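Side-chain contact in AP-4 complex accessory subunit Tepsin (Equus caballus, PDB 5WF2), which probably associates with the AP-4 adaptor complex and may thereby take part in vesicular trafficking of proteins at the trans-Golgi network: residues Arg80-Val85 with Thr119-Lys124. Numbering follows the deposited sequence.
Sequences RALGAV and TNKATK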
loop_
_atom_site.group_PDB
_atom_site.type_symbol
_atom_site.label_atom_id
_atom_site.label_comp_id
_atom_site.label_asym_id
_atom_site.label_seq_id
_atom_site.Cartn_x
_atom_site.Cartn_y
_atom_site.Cartn_z
ATOM N N ARG A 80 -2.635 -7.317 -2.632
ATOM C CA ARG A 80 -3.643 -6.510 -1.948
ATOM C C ARG A 80 -3.014 -5.298 -1.284
ATOM O O ARG A 80 -3.610 -4.213 -1.279
ATOM C CB ARG A 80 -4.412 -7.363 -0.925
ATOM C CG ARG A 80 -5.238 -8.498 -1.587
ATOM C CD ARG A 80 -6.039 -9.289 -0.565
ATOM N NE ARG A 80 -7.046 -8.471 0.092
ATOM C CZ ARG A 80 -8.267 -8.267 -0.365
ATOM N NH1 ARG A 80 -8.648 -8.845 -1.475
ATOM N NH2 ARG A 80 -9.118 -7.488 0.306
ATOM N N ALA A 81 -1.827 -5.461 -0.708
ATOM C CA ALA A 81 -1.121 -4.329 -0.109
ATOM C C ALA A 81 -0.789 -3.286 -1.164
ATOM O O ALA A 81 -0.989 -2.096 -0.921
ATOM C CB ALA A 81 0.143 -4.809 0.608
ATOM N N LEU A 82 -0.291 -3.709 -2.341
ATOM C CA LEU A 82 -0.092 -2.777 -3.465
ATOM C C LEU A 82 -1.387 -2.096 -3.884
ATOM O O LEU A 82 -1.389 -0.906 -4.237
ATOM C CB LEU A 82 0.525 -3.478 -4.676
ATOM C CG LEU A 82 1.989 -3.933 -4.538
ATOM C CD1 LEU A 82 2.415 -4.797 -5.717
ATOM C CD2 LEU A 82 2.958 -2.778 -4.391
ATOM N N GLY A 83 -2.481 -2.851 -3.952
ATOM C CA GLY A 83 -3.768 -2.235 -4.232
ATOM C C GLY A 83 -4.105 -1.135 -3.257
ATOM O O GLY A 83 -4.634 -0.090 -3.646
ATOM N N ALA A 84 -3.845 -1.370 -1.974
ATOM C CA ALA A 84 -4.156 -0.385 -0.953
ATOM C C ALA A 84 -3.279 0.850 -1.121
ATOM O O ALA A 84 -3.761 1.966 -0.947
ATOM C CB ALA A 84 -3.987 -0.976 0.436
ATOM N N VAL A 85 -1.995 0.649 -1.448
ATOM C CA VAL A 85 -1.083 1.755 -1.767
ATOM C C VAL A 85 -1.621 2.567 -2.938
ATOM O O VAL A 85 -1.683 3.792 -2.878
ATOM C CB VAL A 85 0.334 1.224 -2.068
ATOM C CG1 VAL A 85 1.237 2.359 -2.626
ATOM C CG2 VAL A 85 0.978 0.592 -0.854
ATOM N N THR A 119 5.454 -7.743 -9.625
ATOM C CA THR A 119 6.404 -6.894 -10.331
ATOM C C THR A 119 5.672 -5.913 -11.243
ATOM O O THR A 119 5.980 -4.709 -11.281
ATOM C CB THR A 119 7.393 -7.765 -11.141
ATOM O OG1 THR A 119 8.223 -8.530 -10.244
ATOM C CG2 THR A 119 8.289 -6.886 -11.996
ATOM N N ASN A 120 4.698 -6.416 -12.001
ATOM C CA ASN A 120 3.964 -5.572 -12.924
ATOM C C ASN A 120 3.197 -4.490 -12.170
ATOM O O ASN A 120 3.215 -3.311 -12.548
ATOM C CB ASN A 120 3.000 -6.422 -13.766
ATOM C CG ASN A 120 2.181 -5.579 -14.762
ATOM O OD1 ASN A 120 0.938 -5.537 -14.709
ATOM N ND2 ASN A 120 2.879 -4.903 -15.673
ATOM N N LYS A 121 2.508 -4.875 -11.116
ATOM C CA LYS A 121 1.671 -3.917 -10.406
ATOM C C LYS A 121 2.526 -2.870 -9.697
ATOM O O LYS A 121 2.179 -1.680 -9.685
ATOM C CB LYS A 121 0.756 -4.646 -9.423
ATOM C CG LYS A 121 -0.324 -3.716 -8.785
ATOM C CD LYS A 121 -1.364 -4.469 -7.911
ATOM C CE LYS A 121 -2.774 -3.866 -8.093
ATOM N NZ LYS A 121 -2.676 -2.379 -8.085
ATOM N N ALA A 122 3.637 -3.287 -9.089
ATOM C CA ALA A 122 4.533 -2.318 -8.456
ATOM C C ALA A 122 5.083 -1.346 -9.474
ATOM O O ALA A 122 5.261 -0.159 -9.180
ATOM C CB ALA A 122 5.680 -3.053 -7.774
ATOM N N THR A 123 5.398 -1.834 -10.671
ATOM C CA THR A 123 5.941 -0.961 -11.697
ATOM C C THR A 123 4.916 0.105 -12.090
ATOM O O THR A 123 5.258 1.292 -12.190
ATOM C CB THR A 123 6.388 -1.770 -12.916
ATOM O OG1 THR A 123 7.428 -2.698 -12.545
ATOM C CG2 THR A 123 6.931 -0.853 -13.988
ATOM N N LYS A 124 3.644 -0.295 -12.294
ATOM C CA LYS A 124 2.628 0.673 -12.741
ATOM C C LYS A 124 2.378 1.724 -11.676
ATOM O O LYS A 124 2.211 2.904 -11.990
ATOM C CB LYS A 124 1.308 -0.026 -13.084
ATOM C CG LYS A 124 1.471 -1.155 -14.041
ATOM C CD LYS A 124 0.223 -1.428 -14.894
ATOM C CE LYS A 124 -0.930 -1.966 -14.113
ATOM N NZ LYS A 124 -1.959 -2.585 -15.061
#
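Leu82 and Lys121 reach out from neighbouring helices and lie alongside each other, pointing in opposite senses, each running toward the backbone that carries the other. Their flanks meet where CB of Leu82 lies 3.9 Å from CD of Lys121. Further out, the methyl CD1 of Leu82 arrives at the surface of helix 117-132, 3.9 Å from the amide N of Ala122 and 4.1 Å from CB of Lys121. CD1 of Leu82 also comes to 4.2 Å from CB of Ala122, the one contact here between two purely apolar side chains.

The lysine makes the return crossing. Its CG stands anti to the backbone N (chi1 -171°), which sends the first methylenes outward along the leucine; bends at chi3 and chi4 then turn the ammonium end over helix 75-89. There NZ of Lys121 rests 4.0 Å from CA of Gly83, which has no side chain, so the lysine end meets its backbone directly. NZ makes no hydrogen bond to segment 80-85. Lys121 works mainly through its aliphatic chain, and this partly exposed residue also touches a crystal neighbour.

The axes of segments 80-85 and 119-124 run nearly parallel, at 12°, and come no closer than 10.2 Å, so the side chains have to span a fairly wide gap. Leu107 of helix 96-111 touches both Leu82 and Ala122, and Val118 and Ile125 of helix 117-132 also pack on the leucine, placing it within the helical core of this VHS/ENTH-like domain. The join is thus a modest one, burying 171 Å² in all: with no hydrogen bond or salt bridge across it, it rests on van der Waals contact, a buried leucine shielded along one flank by lysine methylenes.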